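Local coordinates for major capsid protein (Paramecium bursaria Chlorella virus 1, PDB 5TIP), which self-assembles as trimers into the large icosahedral capsid of a chlorella virus, forming the bulk of its glycoprotein shell, at residues Thr84-Glu96 and Asp105-Ala117. Numbering follows the deposited sequence.
Sequences TYYPAEELLQDVE and DKHYNDWFRTYDA
Arg113 NH2 is shared by two carboxylates, donating to Glu89 OE1 at 3.0 Å and, tilted from the guanidinium plane, to Asp116 OD2 at 2.8 Å. Beside it Arg113 NE meets Glu89 OE2, so the arginine grips Glu89 side-on, one nitrogen to the syn lone pair of each oxygen, with the two groups nearly coplanar. Bends at chi2 (90°) and chi3 (-57°) fold the arginine chain back to lay its guanidinium flat on the Tyr86 ring, a cation-pi stack with Arg113 CZ 3.7 Å from the ring centroid. A water joins Tyr86 OH to Asp116 OD2, while the hydroxyls of Tyr128 and Tyr271 also bond the buried Glu89 carboxylate. Asn109 ND2 bonds Glu90 O at 3.2 Å, in the carbonyl plane, near the end of helix 87-91, and Asn109 N bonds Gln93 O. Farther along, Val95 and His107 exchange backbone bonds as an antiparallel hydrogen-bonded pair. Gln93 and Asp94 form a classic beta bulge opposite Thr177, whose hydroxyl bonds Asp94 OD1. The salt bridge and the Asn109 side-chain bond link the helices at either end of a beta hairpin at the edge of a four-stranded antiparallel sheet, in the N-terminal jelly roll of the double jelly-roll capsid fold.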
ATOM      1  N   THR A  84     -11.366  -5.580  23.949  1.00 25.80           N
ATOM      2  CA  THR A  84     -10.940  -4.194  23.831  1.00 24.89           C
ATOM      3  C   THR A  84     -11.026  -3.766  22.373  1.00 27.14           C
ATOM      4  O   THR A  84     -10.919  -4.589  21.460  1.00 29.87           O
ATOM      5  CB  THR A  84      -9.508  -3.982  24.345  1.00 23.18           C
ATOM      6  OG1 THR A  84      -8.609  -4.837  23.630  1.00 24.71           O
ATOM      7  CG2 THR A  84      -9.420  -4.290  25.833  1.00 22.08           C
ATOM      8  N   TYR A  85     -11.221  -2.464  22.163  1.00 26.01           N
ATOM      9  CA  TYR A  85     -11.284  -1.893  20.817  1.00 21.95           C
ATOM     10  C   TYR A  85     -10.591  -0.534  20.858  1.00 23.29           C
ATOM     11  O   TYR A  85     -11.202   0.466  21.245  1.00 26.84           O
ATOM     12  CB  TYR A  85     -12.725  -1.768  20.333  1.00 19.92           C
ATOM     13  CG  TYR A  85     -12.852  -1.413  18.868  1.00 20.74           C
ATOM     14  CD1 TYR A  85     -12.453  -2.306  17.882  1.00 21.02           C
ATOM     15  CD2 TYR A  85     -13.382  -0.192  18.469  1.00 23.31           C
ATOM     16  CE1 TYR A  85     -12.570  -1.991  16.542  1.00 21.73           C
ATOM     17  CE2 TYR A  85     -13.502   0.131  17.128  1.00 24.11           C
ATOM     18  CZ  TYR A  85     -13.096  -0.773  16.170  1.00 23.86           C
ATOM     19  OH  TYR A  85     -13.212  -0.461  14.834  1.00 28.02           O
ATOM     20  N   TYR A  86      -9.325  -0.510  20.448  1.00 21.77           N
ATOM     21  CA  TYR A  86      -8.503   0.695  20.447  1.00 22.09           C
ATOM     22  C   TYR A  86      -8.560   1.434  21.790  1.00 25.36           C
ATOM     23  O   TYR A  86      -8.942   2.605  21.842  1.00 28.34           O
ATOM     24  CB  TYR A  86      -8.910   1.621  19.309  1.00 18.87           C
ATOM     25  CG  TYR A  86      -8.667   1.048  17.929  1.00 18.46           C
ATOM     26  CD1 TYR A  86      -7.458   1.244  17.279  1.00 20.95           C
ATOM     27  CD2 TYR A  86      -9.645   0.306  17.280  1.00 20.12           C
ATOM     28  CE1 TYR A  86      -7.228   0.719  16.019  1.00 23.64           C
ATOM     29  CE2 TYR A  86      -9.426  -0.223  16.020  1.00 18.89           C
ATOM     30  CZ  TYR A  86      -8.215  -0.014  15.394  1.00 20.73           C
ATOM     31  OH  TYR A  86      -7.990  -0.538  14.139  1.00 18.08           O
ATOM     32  N   PRO A  87      -8.182   0.774  22.890  1.00 24.75           N
ATOM     33  CA  PRO A  87      -8.332   1.426  24.202  1.00 23.78           C
ATOM     34  C   PRO A  87      -7.403   2.612  24.392  1.00 26.72           C
ATOM     35  O   PRO A  87      -7.800   3.608  25.011  1.00 32.20           O
ATOM     36  CB  PRO A  87      -8.025   0.291  25.188  1.00 20.87           C
ATOM     37  CG  PRO A  87      -7.119  -0.614  24.434  1.00 22.02           C
ATOM     38  CD  PRO A  87      -7.594  -0.572  23.011  1.00 22.54           C
ATOM     39  N   ALA A  88      -6.176   2.538  23.877  1.00 24.79           N
ATOM     40  CA  ALA A  88      -5.257   3.664  24.000  1.00 26.67           C
ATOM     41  C   ALA A  88      -5.721   4.859  23.181  1.00 30.24           C
ATOM     42  O   ALA A  88      -5.478   6.008  23.566  1.00 35.45           O
ATOM     43  CB  ALA A  88      -3.854   3.247  23.570  1.00 25.46           C
ATOM     44  N   GLU A  89      -6.377   4.607  22.047  1.00 25.91           N
ATOM     45  CA  GLU A  89      -6.927   5.699  21.253  1.00 26.85           C
ATOM     46  C   GLU A  89      -8.103   6.354  21.965  1.00 26.54           C
ATOM     47  O   GLU A  89      -8.212   7.585  21.995  1.00 30.31           O
ATOM     48  CB  GLU A  89      -7.338   5.176  19.877  1.00 27.14           C
ATOM     49  CG  GLU A  89      -8.100   6.163  19.021  1.00 26.58           C
ATOM     50  CD  GLU A  89      -8.693   5.507  17.792  1.00 26.68           C
ATOM     51  OE1 GLU A  89      -7.924   5.159  16.871  1.00 26.29           O
ATOM     52  OE2 GLU A  89      -9.927   5.324  17.755  1.00 25.66           O
ATOM     53  N   GLU A  90      -8.992   5.547  22.550  1.00 26.58           N
ATOM     54  CA  GLU A  90     -10.122   6.103  23.285  1.00 23.79           C
ATOM     55  C   GLU A  90      -9.672   6.828  24.544  1.00 26.74           C
ATOM     56  O   GLU A  90     -10.289   7.825  24.936  1.00 28.30           O
ATOM     57  CB  GLU A  90     -11.115   5.000  23.648  1.00 24.40           C
ATOM     58  CG  GLU A  90     -12.347   5.514  24.376  1.00 29.62           C
ATOM     59  CD  GLU A  90     -13.269   4.406  24.833  1.00 33.72           C
ATOM     60  OE1 GLU A  90     -12.893   3.222  24.704  1.00 36.06           O
ATOM     61  OE2 GLU A  90     -14.374   4.720  25.325  1.00 35.22           O
ATOM     62  N   LEU A  91      -8.604   6.346  25.189  1.00 28.77           N
ATOM     63  CA  LEU A  91      -8.138   6.969  26.424  1.00 30.18           C
ATOM     64  C   LEU A  91      -7.779   8.432  26.201  1.00 28.67           C
ATOM     65  O   LEU A  91      -8.006   9.276  27.076  1.00 28.98           O
ATOM     66  CB  LEU A  91      -6.940   6.197  26.980  1.00 29.60           C
ATOM     67  CG  LEU A  91      -6.393   6.664  28.330  1.00 29.11           C
ATOM     68  CD1 LEU A  91      -7.471   6.557  29.396  1.00 22.68           C
ATOM     69  CD2 LEU A  91      -5.174   5.850  28.716  1.00 22.11           C
ATOM     70  N   LEU A  92      -7.221   8.752  25.034  1.00 28.95           N
ATOM     71  CA  LEU A  92      -6.921  10.132  24.662  1.00 27.62           C
ATOM     72  C   LEU A  92      -8.210  10.761  24.141  1.00 26.68           C
ATOM     73  O   LEU A  92      -8.450  10.866  22.935  1.00 25.94           O
ATOM     74  CB  LEU A  92      -5.806  10.174  23.626  1.00 30.10           C
ATOM     75  CG  LEU A  92      -4.972  11.450  23.576  1.00 35.16           C
ATOM     76  CD1 LEU A  92      -4.299  11.662  24.916  1.00 37.20           C
ATOM     77  CD2 LEU A  92      -3.942  11.376  22.461  1.00 37.33           C
ATOM     78  N   GLN A  93      -9.058  11.187  25.083  1.00 29.14           N
ATOM     79  CA  GLN A  93     -10.400  11.642  24.726  1.00 28.85           C
ATOM     80  C   GLN A  93     -10.351  12.878  23.837  1.00 29.97           C
ATOM     81  O   GLN A  93     -11.069  12.962  22.834  1.00 35.10           O
ATOM     82  CB  GLN A  93     -11.218  11.918  25.986  1.00 28.60           C
ATOM     83  CG  GLN A  93     -12.606  12.462  25.702  1.00 31.35           C
ATOM     84  CD  GLN A  93     -13.468  12.533  26.943  1.00 36.22           C
ATOM     85  OE1 GLN A  93     -13.874  11.508  27.487  1.00 39.22           O
ATOM     86  NE2 GLN A  93     -13.752  13.749  27.399  1.00 37.79           N
ATOM     87  N   ASP A  94      -9.519  13.853  24.194  1.00 28.97           N
ATOM     88  CA  ASP A  94      -9.311  15.005  23.329  1.00 31.09           C
ATOM     89  C   ASP A  94      -7.948  15.607  23.630  1.00 30.49           C
ATOM     90  O   ASP A  94      -7.433  15.486  24.745  1.00 33.09           O
ATOM     91  CB  ASP A  94     -10.420  16.057  23.488  1.00 33.86           C
ATOM     92  CG  ASP A  94     -10.582  16.542  24.918  1.00 39.54           C
ATOM     93  OD1 ASP A  94      -9.711  17.296  25.400  1.00 42.25           O
ATOM     94  OD2 ASP A  94     -11.595  16.180  25.555  1.00 41.19           O
ATOM     95  N   VAL A  95      -7.370  16.251  22.620  1.00 27.26           N
ATOM     96  CA  VAL A  95      -6.072  16.904  22.738  1.00 24.37           C
ATOM     97  C   VAL A  95      -6.148  18.245  22.022  1.00 23.04           C
ATOM     98  O   VAL A  95      -6.640  18.328  20.892  1.00 22.88           O
ATOM     99  CB  VAL A  95      -4.934  16.030  22.171  1.00 24.95           C
ATOM    100  CG1 VAL A  95      -5.288  15.507  20.787  1.00 26.50           C
ATOM    101  CG2 VAL A  95      -3.622  16.801  22.147  1.00 25.18           C
ATOM    102  N   GLU A  96      -5.691  19.300  22.693  1.00 25.63           N
ATOM    103  CA  GLU A  96      -5.785  20.667  22.202  1.00 24.68           C
ATOM    104  C   GLU A  96      -4.390  21.248  22.026  1.00 25.91           C
ATOM    105  O   GLU A  96      -3.553  21.146  22.929  1.00 30.46           O
ATOM    106  CB  GLU A  96      -6.598  21.532  23.169  1.00 28.30           C
ATOM    107  CG  GLU A  96      -6.758  22.978  22.743  1.00 30.28           C
ATOM    108  CD  GLU A  96      -7.474  23.804  23.790  1.00 32.97           C
ATOM    109  OE1 GLU A  96      -7.771  23.260  24.875  1.00 35.37           O
ATOM    110  OE2 GLU A  96      -7.736  24.997  23.536  1.00 36.37           O
ATOM    111  N   ASP A 105      -5.553  24.107  17.154  1.00 24.07           N
ATOM    112  CA  ASP A 105      -6.355  22.982  16.697  1.00 25.56           C
ATOM    113  C   ASP A 105      -6.738  22.156  17.913  1.00 25.84           C
ATOM    114  O   ASP A 105      -6.093  22.231  18.963  1.00 26.87           O
ATOM    115  CB  ASP A 105      -5.592  22.134  15.674  1.00 29.46           C
ATOM    116  CG  ASP A 105      -6.510  21.305  14.801  1.00 35.08           C
ATOM    117  OD1 ASP A 105      -7.745  21.426  14.952  1.00 37.67           O
ATOM    118  OD2 ASP A 105      -5.997  20.534  13.963  1.00 36.62           O
ATOM    119  N   LYS A 106      -7.799  21.365  17.766  1.00 24.66           N
ATOM    120  CA  LYS A 106      -8.229  20.480  18.839  1.00 24.35           C
ATOM    121  C   LYS A 106      -8.851  19.235  18.229  1.00 22.85           C
ATOM    122  O   LYS A 106      -9.734  19.336  17.374  1.00 25.65           O
ATOM    123  CB  LYS A 106      -9.226  21.174  19.775  1.00 26.25           C
ATOM    124  CG  LYS A 106      -9.723  20.285  20.902  1.00 28.56           C
ATOM    125  CD  LYS A 106     -10.566  21.061  21.903  1.00 30.38           C
ATOM    126  CE  LYS A 106     -11.003  20.174  23.059  1.00 30.75           C
ATOM    127  NZ  LYS A 106     -11.750  20.935  24.098  1.00 32.00           N
ATOM    128  N   HIS A 107      -8.391  18.071  18.676  1.00 25.99           N
ATOM    129  CA  HIS A 107      -8.840  16.791  18.155  1.00 24.44           C
ATOM    130  C   HIS A 107      -9.544  15.991  19.245  1.00 23.37           C
ATOM    131  O   HIS A 107      -9.430  16.287  20.436  1.00 23.96           O
ATOM    132  CB  HIS A 107      -7.658  15.997  17.593  1.00 21.02           C
ATOM    133  CG  HIS A 107      -7.026  16.634  16.394  1.00 21.20           C
ATOM    134  ND1 HIS A 107      -5.904  16.118  15.783  1.00 21.40           N
ATOM    135  CD2 HIS A 107      -7.359  17.743  15.692  1.00 22.05           C
ATOM    136  CE1 HIS A 107      -5.572  16.883  14.758  1.00 21.06           C
ATOM    137  NE2 HIS A 107      -6.439  17.876  14.682  1.00 21.41           N
ATOM    138  N   TYR A 108     -10.283  14.970  18.817  1.00 22.92           N
ATOM    139  CA  TYR A 108     -11.054  14.126  19.716  1.00 24.15           C
ATOM    140  C   TYR A 108     -10.798  12.666  19.362  1.00 25.08           C
ATOM    141  O   TYR A 108     -10.372  12.347  18.250  1.00 30.84           O
ATOM    142  CB  TYR A 108     -12.554  14.444  19.628  1.00 24.25           C
ATOM    143  CG  TYR A 108     -12.866  15.920  19.760  1.00 24.88           C
ATOM    144  CD1 TYR A 108     -12.844  16.754  18.650  1.00 26.14           C
ATOM    145  CD2 TYR A 108     -13.170  16.480  20.993  1.00 24.57           C
ATOM    146  CE1 TYR A 108     -13.120  18.103  18.761  1.00 27.73           C
ATOM    147  CE2 TYR A 108     -13.450  17.830  21.113  1.00 27.60           C
ATOM    148  CZ  TYR A 108     -13.423  18.636  19.994  1.00 29.36           C
ATOM    149  OH  TYR A 108     -13.699  19.980  20.103  1.00 33.12           O
ATOM    150  N   ASN A 109     -11.063  11.773  20.322  1.00 24.22           N
ATOM    151  CA  ASN A 109     -10.793  10.357  20.085  1.00 23.97           C
ATOM    152  C   ASN A 109     -11.652   9.801  18.957  1.00 26.42           C
ATOM    153  O   ASN A 109     -11.201   8.926  18.210  1.00 31.24           O
ATOM    154  CB  ASN A 109     -10.992   9.541  21.365  1.00 20.07           C
ATOM    155  CG  ASN A 109     -12.369   9.709  21.964  1.00 28.45           C
ATOM    156  OD1 ASN A 109     -13.212  10.427  21.429  1.00 34.78           O
ATOM    157  ND2 ASN A 109     -12.611   9.033  23.081  1.00 27.46           N
ATOM    158  N   ASP A 110     -12.886  10.292  18.808  1.00 24.70           N
ATOM    159  CA  ASP A 110     -13.714   9.825  17.702  1.00 22.23           C
ATOM    160  C   ASP A 110     -13.182  10.325  16.366  1.00 26.00           C
ATOM    161  O   ASP A 110     -13.406   9.683  15.333  1.00 26.40           O
ATOM    162  CB  ASP A 110     -15.167  10.257  17.899  1.00 24.32           C
ATOM    163  CG  ASP A 110     -16.098   9.670  16.849  1.00 28.52           C
ATOM    164  OD1 ASP A 110     -16.324   8.442  16.871  1.00 30.58           O
ATOM    165  OD2 ASP A 110     -16.603  10.435  16.001  1.00 29.85           O
ATOM    166  N   TRP A 111     -12.480  11.460  16.358  1.00 25.27           N
ATOM    167  CA  TRP A 111     -11.803  11.876  15.135  1.00 26.03           C
ATOM    168  C   TRP A 111     -10.629  10.957  14.824  1.00 26.70           C
ATOM    169  O   TRP A 111     -10.415  10.587  13.663  1.00 27.45           O
ATOM    170  CB  TRP A 111     -11.322  13.319  15.244  1.00 24.91           C
ATOM    171  CG  TRP A 111     -10.395  13.673  14.127  1.00 21.96           C
ATOM    172  CD1 TRP A 111      -9.074  13.990  14.228  1.00 19.30           C
ATOM    173  CD2 TRP A 111     -10.714  13.715  12.732  1.00 20.99           C
ATOM    174  NE1 TRP A 111      -8.551  14.239  12.981  1.00 20.50           N
ATOM    175  CE2 TRP A 111      -9.538  14.077  12.046  1.00 20.82           C
ATOM    176  CE3 TRP A 111     -11.881  13.489  11.995  1.00 20.67           C
ATOM    177  CZ2 TRP A 111      -9.496  14.219  10.661  1.00 20.94           C
ATOM    178  CZ3 TRP A 111     -11.837  13.628  10.622  1.00 20.12           C
ATOM    179  CH2 TRP A 111     -10.653  13.990   9.969  1.00 20.26           C
ATOM    180  N   PHE A 112      -9.907  10.563  15.835  1.00 25.12           N
ATOM    181  CA  PHE A 112      -8.830   9.636  15.668  1.00 20.46           C
ATOM    182  C   PHE A 112      -9.421   8.361  15.062  1.00 20.74           C
ATOM    183  O   PHE A 112      -8.838   7.806  14.174  1.00 22.63           O
ATOM    184  CB  PHE A 112      -8.127   9.375  17.001  1.00 21.61           C
ATOM    185  CG  PHE A 112      -7.078  10.367  17.336  1.00 26.20           C
ATOM    186  CD1 PHE A 112      -7.295  11.678  17.212  1.00 26.73           C
ATOM    187  CD2 PHE A 112      -5.845   9.963  17.744  1.00 32.14           C
ATOM    188  CE1 PHE A 112      -6.341  12.584  17.491  1.00 27.94           C
ATOM    189  CE2 PHE A 112      -4.846  10.881  18.011  1.00 31.20           C
ATOM    190  CZ  PHE A 112      -5.108  12.207  17.886  1.00 28.92           C
ATOM    191  N   ARG A 113     -10.582   7.924  15.547  1.00 18.85           N
ATOM    192  CA  ARG A 113     -11.225   6.729  15.013  1.00 18.80           C
ATOM    193  C   ARG A 113     -11.687   6.953  13.578  1.00 22.53           C
ATOM    194  O   ARG A 113     -11.554   6.063  12.730  1.00 24.65           O
ATOM    195  CB  ARG A 113     -12.403   6.325  15.899  1.00 21.48           C
ATOM    196  CG  ARG A 113     -13.027   4.978  15.552  1.00 21.73           C
ATOM    197  CD  ARG A 113     -12.374   3.828  16.312  1.00 21.24           C
ATOM    198  NE  ARG A 113     -10.936   3.759  16.074  1.00 22.57           N
ATOM    199  CZ  ARG A 113     -10.383   3.164  15.024  1.00 23.58           C
ATOM    200  NH1 ARG A 113     -11.149   2.581  14.111  1.00 25.66           N
ATOM    201  NH2 ARG A 113      -9.065   3.155  14.882  1.00 24.31           N
ATOM    202  N   THR A 114     -12.235   8.139  13.290  1.00 22.66           N
ATOM    203  CA  THR A 114     -12.699   8.440  11.939  1.00 24.20           C
ATOM    204  C   THR A 114     -11.529   8.619  10.979  1.00 25.32           C
ATOM    205  O   THR A 114     -11.573   8.134   9.841  1.00 25.59           O
ATOM    206  CB  THR A 114     -13.573   9.696  11.957  1.00 24.45           C
ATOM    207  OG1 THR A 114     -14.733   9.458  12.762  1.00 23.32           O
ATOM    208  CG2 THR A 114     -14.011  10.073  10.547  1.00 25.77           C
ATOM    209  N   TYR A 115     -10.473   9.306  11.421  1.00 22.56           N
ATOM    210  CA  TYR A 115      -9.294   9.480  10.578  1.00 20.61           C
ATOM    211  C   TYR A 115      -8.663   8.138  10.231  1.00 22.23           C
ATOM    212  O   TYR A 115      -8.224   7.926   9.094  1.00 26.03           O
ATOM    213  CB  TYR A 115      -8.282  10.386  11.278  1.00 19.75           C
ATOM    214  CG  TYR A 115      -6.965  10.521  10.551  1.00 19.79           C
ATOM    215  CD1 TYR A 115      -6.792  11.478   9.563  1.00 21.18           C
ATOM    216  CD2 TYR A 115      -5.892   9.695  10.856  1.00 20.04           C
ATOM    217  CE1 TYR A 115      -5.591  11.606   8.896  1.00 23.20           C
ATOM    218  CE2 TYR A 115      -4.687   9.814  10.194  1.00 21.74           C
ATOM    219  CZ  TYR A 115      -4.542  10.772   9.216  1.00 25.48           C
ATOM    220  OH  TYR A 115      -3.344  10.901   8.550  1.00 31.30           O
ATOM    221  N   ASP A 116      -8.607   7.223  11.198  1.00 18.86           N
ATOM    222  CA  ASP A 116      -8.015   5.914  10.947  1.00 21.38           C
ATOM    223  C   ASP A 116      -8.835   5.119   9.938  1.00 23.43           C
ATOM    224  O   ASP A 116      -8.274   4.403   9.099  1.00 22.59           O
ATOM    225  CB  ASP A 116      -7.881   5.146  12.263  1.00 24.36           C
ATOM    226  CG  ASP A 116      -7.147   3.831  12.102  1.00 26.06           C
ATOM    227  OD1 ASP A 116      -5.985   3.848  11.647  1.00 27.67           O
ATOM    228  OD2 ASP A 116      -7.730   2.778  12.434  1.00 27.65           O
ATOM    229  N   ALA A 117     -10.163   5.237   9.998  1.00 21.95           N
ATOM    230  CA  ALA A 117     -11.016   4.477   9.091  1.00 21.86           C
ATOM    231  C   ALA A 117     -10.940   4.995   7.660  1.00 24.08           C
ATOM    232  O   ALA A 117     -11.165   4.232   6.715  1.00 26.48           O
ATOM    233  CB  ALA A 117     -12.463   4.511   9.583  1.00 21.75           C
TER
HETATM  234  O   HOH W   1      -6.118   0.598  12.936  1.00 20.44           O